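Local coordinates for hypothetical sugar ABC-transporter sugar binding protein (Arthrobacter globiformis, PDB 7BVT) that binds cyclic alpha-maltosyl-1,6-maltose and probably delivers it to a sugar ABC transporter for uptake, at residues L115-D120 and L338-T343; Y146-F151 and P274-T279; V32-D37 and A62-N67. All coordinates share one frame; numbering follows the deposited sequence.

Contact 1: L115-D120 and L338-T343; sequences LTDVND and LDSVAT
D117 grips the start of the short helix 339-342 with both oxygens of its carboxylate. D117 OD1 accepts the backbone N of S340 at 2.8 Å. D117 OD2 takes the hydroxyl OG of S340 at 2.6 Å. Each oxygen uses its syn lone pair, so the two bonds hold S340 at the forked end of the carboxylate. The N-H of S340 comes in somewhat bent, at 147°. With CG anti to the backbone N (chi1 -171°), the carboxylate of D117 extends across to this helix start. The main chain of D117 adds a third bond. Its O accepts the backbone N of D339 at 2.9 Å, nearly straight at the hydrogen (173°).

L338 holds the N-cap position just before the helix, and a single bridge joins its backbone to that of V118. Its CB lies 3.6 Å from D117 OD2. The CD2 branch of L338 meets the CG2 branch of V118 at 3.7 Å, a small apolar contact beside the polar bonds. V325 of helix 322-332 also packs on L338, and P136 lies against V118.

D339 turns its carboxylate to the other flank, over the main chain of 117-119, where ordered waters bind it. One water gives a proton to D339 OD1 at 2.7 Å and accepts from ND2 of N119. The other end of that amide, OD1 of N119, caps L122 N of the next helix. A second water accepts from D120 N and lies 2.9 Å from D339 OD2.

The end of helix 112-117 is thus joined to the start of helix 339-342. The charge on D117 would probably be eased by the S340 N-H and hydroxyl at that helix start, while that of D339 is probably eased by the waters around it.

Contact 2: Y146-F151 and P274-T279; sequences YNKTLF and PFEFGT
Y146 O takes the backbone N of G278 at 2.8 Å, and the CA-H of F277 also points at this oxygen. Y146 N returns a bond to G278 O at 3.1 Å. Two residues on, K148 N donates to E276 O at 2.9 Å. The Y146 ring lies over G278, with its CE1 3.4 Å from G278 CA. Its OH reaches past the contact to P158 O.

These bonds pair the end of strand 140-147 with strand 277-280, antiparallel, in the large mixed sheet. Strand 140-147 then runs straight into helix 148-153, and N147 is the N-cap between them. N147 OD1 accepts L150 N at 3.0 Å. The same amide lies flat on the ring of F275, the planes 2° apart, with ND2 3.4 Å above the ring plane and toward its rim. CG of N147 stands anti to its own N (chi1 179°), which brings the amide over that face. F251 and W269 meet the F275 ring edge-to-face. With an alanine at this position, L150 N would probably lose its cap and the F275 ring the flat group stacked on its face.

The extended chain of K148 crosses E276 obliquely, with K148 CD 3.9 Å from E276 CG. K148 NZ is held mainly by a salt bridge to E159; E276 OE2 is a long second partner of NZ, at 3.9 Å. K148 CE passes close to F277 O and to G278 CA.

Contact 3: V32-D37 and A62-N67; sequences VWHYWD and ASNVPN
Strands 32-34 and 62-64 run parallel, their axes 4.7 Å apart and 26° from alignment. The backbone bonds S63 N to V32 O, H34 N to S63 O and V65 N to H34 O zip them together. With helix 38-53 between them, the two strands make a beta-alpha-beta crossover.

On one face, W33 CB meets V65 CG2 at 4.0 Å, the two side chains crossing obliquely. On the other, CA-H of N64 sits over the face of the H34 ring, a CH-pi contact. H34 ND1 accepts W36 N in the ring plane at 2.9 Å. N64 ND2 reaches W36 O at 2.8 Å, from above the carbonyl plane. A water joins N64 OD1 to D37 OD1.

Past the strands, N67 ND2 lies 3.4 Å above the centre of the Y35 ring, with the amide and ring planes 53° apart. Y35 OH bonds to E297, and the side chain of Y35 is about 6 Å from a bound glucose unit.

Acceptance at ND1 is consistent with H34 carrying no proton there. Both H34 and N64 bind the main chain of W36, which pins the turn after the first strand.

How the contacts relate
From the N terminus, contact 3 comes first: 32-37 meets 62-67 and closes the short loop around helix 38-53. That loop is complete before contact 1 opens at 115-120. Contact 2 then opens at 146-151 and closes at 274-279, nested inside the far longer loop that contact 1 shuts only at 338-343. No two contacts cross. Contacts 2 and 3 both reach the same mixed sheet, with centres 34 Å apart, one at an antiparallel pair and the other at a parallel one. Contact 1 instead joins two helix ends. Its nearest atoms are about 13 Å from contact 3 and about 14 Å from contact 2.

Contact 1: L115-D120 and L338-T343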
loop_
_atom_site.group_PDB
_atom_site.type_symbol
_atom_site.label_atom_id
_atom_site.label_comp_id
_atom_site.label_asym_id
_atom_site.label_seq_id
_atom_site.Cartn_x
_atom_site.Cartn_y
_atom_site.Cartn_z
ATOM N N LEU A 115 0.145 -20.144 2.209
ATOM C CA LEU A 115 -0.983 -19.175 2.171
ATOM C C LEU A 115 -1.364 -18.742 3.606
ATOM O O LEU A 115 -1.641 -17.558 3.819
ATOM C CB LEU A 115 -2.138 -19.776 1.377
ATOM C CG LEU A 115 -1.898 -19.933 -0.120
ATOM C CD1 LEU A 115 -3.087 -20.586 -0.799
ATOM C CD2 LEU A 115 -1.606 -18.582 -0.730
ATOM N N THR A 116 -1.295 -19.624 4.583
ATOM C CA THR A 116 -1.581 -19.270 6.004
ATOM C C THR A 116 -0.592 -18.231 6.521
ATOM O O THR A 116 -0.980 -17.325 7.243
ATOM C CB THR A 116 -1.519 -20.498 6.934
ATOM O OG1 THR A 116 -2.541 -21.354 6.435
ATOM C CG2 THR A 116 -1.757 -20.074 8.367
ATOM N N ASP A 117 0.667 -18.321 6.104
ATOM C CA ASP A 117 1.763 -17.458 6.598
ATOM C C ASP A 117 1.641 -16.087 5.944
ATOM O O ASP A 117 1.955 -15.080 6.603
ATOM C CB ASP A 117 3.099 -18.097 6.272
ATOM C CG ASP A 117 4.333 -17.447 6.902
ATOM O OD1 ASP A 117 4.205 -16.631 7.829
ATOM O OD2 ASP A 117 5.429 -17.775 6.416
ATOM N N VAL A 118 1.244 -16.061 4.663
ATOM C CA VAL A 118 1.058 -14.766 3.980
ATOM C C VAL A 118 0.173 -13.880 4.857
ATOM O O VAL A 118 -0.817 -14.356 5.422
ATOM C CB VAL A 118 0.474 -14.949 2.566
ATOM C CG1 VAL A 118 0.149 -13.610 1.926
ATOM C CG2 VAL A 118 1.424 -15.709 1.686
ATOM N N ASN A 119 0.481 -12.604 4.891
ATOM C CA ASN A 119 -0.309 -11.567 5.585
ATOM C C ASN A 119 -1.815 -11.755 5.343
ATOM O O ASN A 119 -2.285 -11.782 4.198
ATOM C CB ASN A 119 0.173 -10.200 5.101
ATOM C CG ASN A 119 -0.645 -9.092 5.728
ATOM O OD1 ASN A 119 -1.743 -8.813 5.190
ATOM N ND2 ASN A 119 -0.088 -8.504 6.769
ATOM N N ASP A 120 -2.608 -11.816 6.420
ATOM C CA ASP A 120 -4.036 -12.167 6.296
ATOM C C ASP A 120 -4.825 -11.074 5.558
ATOM O O ASP A 120 -5.805 -11.403 4.880
ATOM C CB ASP A 120 -4.618 -12.366 7.705
ATOM C CG ASP A 120 -4.115 -13.589 8.472
ATOM O OD1 ASP A 120 -3.427 -14.435 7.920
ATOM O OD2 ASP A 120 -4.500 -13.675 9.665
ATOM N N LEU A 338 5.256 -12.575 4.001
ATOM C CA LEU A 338 5.095 -13.650 4.978
ATOM C C LEU A 338 5.210 -13.070 6.387
ATOM O O LEU A 338 6.179 -12.361 6.667
ATOM C CB LEU A 338 6.163 -14.708 4.740
ATOM C CG LEU A 338 6.122 -15.413 3.400
ATOM C CD1 LEU A 338 7.247 -16.437 3.293
ATOM C CD2 LEU A 338 4.804 -16.150 3.196
ATOM N N ASP A 339 4.282 -13.435 7.274
ATOM C CA ASP A 339 4.367 -13.036 8.686
ATOM C C ASP A 339 5.683 -13.593 9.254
ATOM O O ASP A 339 6.373 -12.884 10.023
ATOM C CB ASP A 339 3.162 -13.532 9.491
ATOM C CG ASP A 339 1.790 -12.882 9.302
ATOM O OD1 ASP A 339 1.677 -11.991 8.528
ATOM O OD2 ASP A 339 0.811 -13.388 9.918
ATOM N N SER A 340 6.015 -14.831 8.921
ATOM C CA SER A 340 7.145 -15.564 9.542
ATOM C C SER A 340 8.461 -14.871 9.195
ATOM O O SER A 340 9.386 -14.908 10.000
ATOM C CB SER A 340 7.206 -16.966 9.075
ATOM O OG SER A 340 7.584 -17.035 7.715
ATOM N N VAL A 341 8.512 -14.174 8.078
ATOM C CA VAL A 341 9.761 -13.458 7.693
ATOM C C VAL A 341 9.761 -12.091 8.375
ATOM O O VAL A 341 10.778 -11.733 8.974
ATOM C CB VAL A 341 9.928 -13.393 6.168
ATOM C CG1 VAL A 341 11.106 -12.509 5.785
ATOM C CG2 VAL A 341 10.061 -14.763 5.560
ATOM N N ALA A 342 8.663 -11.345 8.323
ATOM C CA ALA A 342 8.548 -10.004 8.935
ATOM C C ALA A 342 8.869 -10.067 10.428
ATOM O O ALA A 342 9.428 -9.077 10.942
ATOM C CB ALA A 342 7.168 -9.420 8.713
ATOM N N THR A 343 8.595 -11.209 11.079
ATOM C CA THR A 343 8.814 -11.374 12.533
ATOM C C THR A 343 10.017 -12.260 12.825
ATOM O O THR A 343 10.268 -12.490 14.013
ATOM C CB THR A 343 7.577 -11.927 13.239
ATOM O OG1 THR A 343 7.352 -13.253 12.754
ATOM C CG2 THR A 343 6.345 -11.089 13.018
HETATM O O HOH W 1 0.458 -16.729 10.283
HETATM O O HOH W 2 2.500 -9.559 7.592
HETATM O O HOH W 3 -1.349 -11.627 9.100
HETATM O O HOH W 4 -0.627 -14.716 8.399
#

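Contact 2: Y146-F151 and P274-T279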
loop_
_atom_site.group_PDB
_atom_site.type_symbol
_atom_site.label_atom_id
_atom_site.label_comp_id
_atom_site.label_asym_id
_atom_site.label_seq_id
_atom_site.Cartn_x
_atom_site.Cartn_y
_atom_site.Cartn_z
ATOM N N TYR A 146 10.140 12.017 9.134
ATOM C CA TYR A 146 10.344 13.375 9.635
ATOM C C TYR A 146 11.780 13.798 9.400
ATOM O O TYR A 146 12.678 12.954 9.266
ATOM C CB TYR A 146 9.951 13.452 11.105
ATOM C CG TYR A 146 10.855 12.738 12.062
ATOM C CD1 TYR A 146 10.799 11.369 12.270
ATOM C CD2 TYR A 146 11.766 13.470 12.833
ATOM C CE1 TYR A 146 11.642 10.724 13.169
ATOM C CE2 TYR A 146 12.549 12.845 13.778
ATOM C CZ TYR A 146 12.532 11.466 13.925
ATOM O OH TYR A 146 13.363 10.862 14.857
ATOM N N ASN A 147 11.961 15.103 9.481
ATOM C CA ASN A 147 13.273 15.753 9.235
ATOM C C ASN A 147 13.911 16.035 10.596
ATOM O O ASN A 147 13.418 16.916 11.320
ATOM C CB ASN A 147 13.065 16.997 8.410
ATOM C CG ASN A 147 14.326 17.783 8.095
ATOM O OD1 ASN A 147 15.269 17.745 8.874
ATOM N ND2 ASN A 147 14.302 18.460 6.971
ATOM N N LYS A 148 14.990 15.323 10.923
ATOM C CA LYS A 148 15.567 15.435 12.270
ATOM C C LYS A 148 16.179 16.831 12.431
ATOM O O LYS A 148 16.120 17.384 13.549
ATOM C CB LYS A 148 16.625 14.348 12.490
ATOM C CG LYS A 148 16.126 12.918 12.388
ATOM C CD LYS A 148 17.103 11.956 13.096
ATOM C CE LYS A 148 16.812 10.498 12.793
ATOM N NZ LYS A 148 17.765 9.624 13.511
ATOM N N THR A 149 16.791 17.383 11.383
ATOM C CA THR A 149 17.478 18.697 11.499
ATOM C C THR A 149 16.428 19.773 11.808
ATOM O O THR A 149 16.635 20.603 12.739
ATOM C CB THR A 149 18.237 19.060 10.227
ATOM O OG1 THR A 149 19.145 17.948 10.112
ATOM C CG2 THR A 149 18.887 20.436 10.334
ATOM N N LEU A 150 15.300 19.743 11.093
ATOM C CA LEU A 150 14.235 20.751 11.317
ATOM C C LEU A 150 13.596 20.563 12.697
ATOM O O LEU A 150 13.307 21.570 13.363
ATOM C CB LEU A 150 13.196 20.649 10.208
ATOM C CG LEU A 150 12.100 21.717 10.275
ATOM C CD1 LEU A 150 12.709 23.097 10.353
ATOM C CD2 LEU A 150 11.202 21.634 9.073
ATOM N N PHE A 151 13.301 19.327 13.115
ATOM C CA PHE A 151 12.835 19.023 14.488
ATOM C C PHE A 151 13.786 19.639 15.513
ATOM O O PHE A 151 13.359 20.314 16.416
ATOM C CB PHE A 151 12.795 17.537 14.780
ATOM C CG PHE A 151 11.464 16.857 14.550
ATOM C CD1 PHE A 151 10.766 17.010 13.364
ATOM C CD2 PHE A 151 10.973 16.049 15.541
ATOM C CE1 PHE A 151 9.509 16.415 13.228
ATOM C CE2 PHE A 151 9.765 15.381 15.352
ATOM C CZ PHE A 151 9.068 15.570 14.187
ATOM N N PRO A 274 17.941 13.565 0.972
ATOM C CA PRO A 274 17.871 15.006 0.746
ATOM C C PRO A 274 18.079 15.762 2.061
ATOM O O PRO A 274 18.228 16.973 2.008
ATOM C CB PRO A 274 16.460 15.177 0.161
ATOM C CG PRO A 274 15.649 14.116 0.902
ATOM C CD PRO A 274 16.604 12.943 1.075
ATOM N N PHE A 275 18.057 15.045 3.187
ATOM C CA PHE A 275 18.257 15.535 4.579
ATOM C C PHE A 275 18.255 14.323 5.519
ATOM O O PHE A 275 17.978 13.229 5.000
ATOM C CB PHE A 275 17.218 16.607 4.971
ATOM C CG PHE A 275 15.782 16.204 4.721
ATOM C CD1 PHE A 275 15.121 15.365 5.612
ATOM C CD2 PHE A 275 15.134 16.543 3.547
ATOM C CE1 PHE A 275 13.815 14.954 5.359
ATOM C CE2 PHE A 275 13.844 16.110 3.286
ATOM C CZ PHE A 275 13.187 15.317 4.200
ATOM N N GLU A 276 18.615 14.516 6.794
ATOM C CA GLU A 276 18.651 13.500 7.865
ATOM C C GLU A 276 17.193 13.220 8.223
ATOM O O GLU A 276 16.563 14.024 8.902
ATOM C CB GLU A 276 19.463 13.907 9.081
ATOM C CG GLU A 276 19.498 12.886 10.218
ATOM C CD GLU A 276 20.515 11.750 10.110
ATOM O OE1 GLU A 276 21.357 11.802 9.169
ATOM O OE2 GLU A 276 20.480 10.802 10.970
ATOM N N PHE A 277 16.684 12.096 7.747
ATOM C CA PHE A 277 15.291 11.694 8.048
ATOM C C PHE A 277 15.262 10.601 9.101
ATOM O O PHE A 277 16.168 9.738 9.216
ATOM C CB PHE A 277 14.576 11.286 6.770
ATOM C CG PHE A 277 14.992 9.977 6.164
ATOM C CD1 PHE A 277 16.035 9.933 5.261
ATOM C CD2 PHE A 277 14.314 8.801 6.459
ATOM C CE1 PHE A 277 16.416 8.735 4.687
ATOM C CE2 PHE A 277 14.700 7.611 5.887
ATOM C CZ PHE A 277 15.754 7.569 5.015
ATOM N N GLY A 278 14.141 10.576 9.822
ATOM C CA GLY A 278 13.757 9.523 10.756
ATOM C C GLY A 278 12.437 8.889 10.321
ATOM O O GLY A 278 11.763 9.447 9.416
ATOM N N THR A 279 12.148 7.741 10.886
ATOM C CA THR A 279 10.907 7.023 10.552
ATOM C C THR A 279 10.273 6.566 11.845
ATOM O O THR A 279 10.949 6.386 12.896
ATOM C CB THR A 279 11.176 5.862 9.583
ATOM O OG1 THR A 279 11.930 4.897 10.320
ATOM C CG2 THR A 279 11.859 6.287 8.311
#

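Contact 3: V32-D37 and A62-N67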
loop_
_atom_site.group_PDB
_atom_site.type_symbol
_atom_site.label_atom_id
_atom_site.label_comp_id
_atom_site.label_asym_id
_atom_site.label_seq_id
_atom_site.Cartn_x
_atom_site.Cartn_y
_atom_site.Cartn_z
ATOM N N VAL A 32 4.832 -14.594 -17.664
ATOM C CA VAL A 32 4.605 -13.658 -16.524
ATOM C C VAL A 32 4.698 -12.255 -17.078
ATOM O O VAL A 32 5.737 -11.965 -17.665
ATOM C CB VAL A 32 5.616 -13.843 -15.394
ATOM C CG1 VAL A 32 5.370 -12.808 -14.309
ATOM C CG2 VAL A 32 5.567 -15.234 -14.826
ATOM N N TRP A 33 3.679 -11.452 -16.891
ATOM C CA TRP A 33 3.761 -10.007 -17.161
ATOM C C TRP A 33 3.805 -9.255 -15.835
ATOM O O TRP A 33 3.016 -9.585 -14.928
ATOM C CB TRP A 33 2.609 -9.512 -17.985
ATOM C CG TRP A 33 2.456 -10.118 -19.346
ATOM C CD1 TRP A 33 3.332 -10.920 -19.986
ATOM C CD2 TRP A 33 1.386 -9.886 -20.261
ATOM N NE1 TRP A 33 2.855 -11.232 -21.230
ATOM C CE2 TRP A 33 1.683 -10.619 -21.432
ATOM C CE3 TRP A 33 0.220 -9.139 -20.207
ATOM C CZ2 TRP A 33 0.811 -10.673 -22.519
ATOM C CZ3 TRP A 33 -0.612 -9.144 -21.309
ATOM C CH2 TRP A 33 -0.321 -9.911 -22.430
ATOM N N HIS A 34 4.682 -8.267 -15.744
ATOM C CA HIS A 34 4.853 -7.461 -14.521
ATOM C C HIS A 34 5.191 -6.054 -14.981
ATOM O O HIS A 34 5.429 -5.921 -16.190
ATOM C CB HIS A 34 5.919 -8.018 -13.630
ATOM C CG HIS A 34 7.241 -7.948 -14.298
ATOM N ND1 HIS A 34 8.023 -6.812 -14.218
ATOM C CD2 HIS A 34 7.916 -8.880 -15.015
ATOM C CE1 HIS A 34 9.171 -7.062 -14.854
ATOM N NE2 HIS A 34 9.136 -8.306 -15.380
ATOM N N TYR A 35 5.235 -5.103 -14.069
ATOM C CA TYR A 35 5.535 -3.687 -14.436
ATOM C C TYR A 35 6.825 -3.225 -13.762
ATOM O O TYR A 35 7.089 -2.010 -13.799
ATOM C CB TYR A 35 4.337 -2.748 -14.192
ATOM C CG TYR A 35 3.740 -2.738 -12.802
ATOM C CD1 TYR A 35 4.502 -2.468 -11.684
ATOM C CD2 TYR A 35 2.394 -2.964 -12.609
ATOM C CE1 TYR A 35 3.963 -2.454 -10.395
ATOM C CE2 TYR A 35 1.833 -2.923 -11.339
ATOM C CZ TYR A 35 2.620 -2.668 -10.236
ATOM O OH TYR A 35 2.021 -2.624 -8.997
ATOM N N TRP A 36 7.598 -4.103 -13.149
ATOM C CA TRP A 36 8.843 -3.685 -12.460
ATOM C C TRP A 36 9.866 -3.140 -13.479
ATOM O O TRP A 36 10.008 -3.724 -14.593
ATOM C CB TRP A 36 9.437 -4.828 -11.641
ATOM C CG TRP A 36 8.595 -5.176 -10.448
ATOM C CD1 TRP A 36 8.129 -4.345 -9.469
ATOM C CD2 TRP A 36 8.185 -6.490 -10.061
ATOM N NE1 TRP A 36 7.470 -5.051 -8.505
ATOM C CE2 TRP A 36 7.467 -6.369 -8.848
ATOM C CE3 TRP A 36 8.341 -7.756 -10.625
ATOM C CZ2 TRP A 36 6.906 -7.470 -8.205
ATOM C CZ3 TRP A 36 7.816 -8.843 -9.966
ATOM C CH2 TRP A 36 7.089 -8.691 -8.796
ATOM N N ASP A 37 10.612 -2.147 -13.003
ATOM C CA ASP A 37 11.781 -1.555 -13.683
ATOM C C ASP A 37 12.992 -1.643 -12.766
ATOM O O ASP A 37 12.875 -1.971 -11.572
ATOM C CB ASP A 37 11.531 -0.082 -14.014
ATOM C CG ASP A 37 10.362 0.139 -14.959
ATOM O OD1 ASP A 37 10.175 -0.691 -15.884
ATOM O OD2 ASP A 37 9.636 1.132 -14.757
ATOM N N ALA A 62 9.336 -14.061 -18.443
ATOM C CA ALA A 62 8.855 -12.819 -17.821
ATOM C C ALA A 62 9.006 -11.701 -18.835
ATOM O O ALA A 62 10.080 -11.690 -19.489
ATOM C CB ALA A 62 9.642 -12.575 -16.584
ATOM N N SER A 63 8.025 -10.813 -18.910
ATOM C CA SER A 63 8.063 -9.553 -19.710
ATOM C C SER A 63 7.597 -8.367 -18.870
ATOM O O SER A 63 6.583 -8.473 -18.132
ATOM C CB SER A 63 7.265 -9.679 -20.943
ATOM O OG SER A 63 7.707 -10.802 -21.699
ATOM N N ASN A 64 8.260 -7.239 -19.040
ATOM C CA ASN A 64 7.788 -5.945 -18.510
ATOM C C ASN A 64 6.691 -5.405 -19.412
ATOM O O ASN A 64 6.821 -5.459 -20.648
ATOM C CB ASN A 64 8.919 -4.925 -18.389
ATOM C CG ASN A 64 8.380 -3.542 -18.106
ATOM O OD1 ASN A 64 7.924 -2.817 -19.018
ATOM N ND2 ASN A 64 8.302 -3.224 -16.819
ATOM N N VAL A 65 5.616 -4.932 -18.816
ATOM C CA VAL A 65 4.559 -4.125 -19.443
ATOM C C VAL A 65 4.480 -2.853 -18.614
ATOM O O VAL A 65 4.347 -2.937 -17.388
ATOM C CB VAL A 65 3.208 -4.863 -19.460
ATOM C CG1 VAL A 65 2.112 -4.009 -20.036
ATOM C CG2 VAL A 65 3.277 -6.212 -20.138
ATOM N N PRO A 66 4.600 -1.638 -19.215
ATOM C CA PRO A 66 4.500 -0.397 -18.457
ATOM C C PRO A 66 3.232 -0.316 -17.594
ATOM O O PRO A 66 2.160 -0.726 -17.995
ATOM C CB PRO A 66 4.536 0.697 -19.532
ATOM C CG PRO A 66 5.300 0.050 -20.637
ATOM C CD PRO A 66 4.808 -1.383 -20.657
ATOM N N ASN A 67 3.431 0.189 -16.389
ATOM C CA ASN A 67 2.387 0.312 -15.348
ATOM C C ASN A 67 1.157 0.934 -16.005
ATOM O O ASN A 67 0.046 0.374 -15.887
ATOM C CB ASN A 67 2.919 1.063 -14.118
ATOM C CG ASN A 67 1.856 1.201 -13.043
ATOM O OD1 ASN A 67 0.891 1.951 -13.219
ATOM N ND2 ASN A 67 2.014 0.469 -11.941
HETATM O O HOH W 5 6.317 -12.998 -20.936
HETATM O O HOH W 6 9.054 -0.417 -18.858
#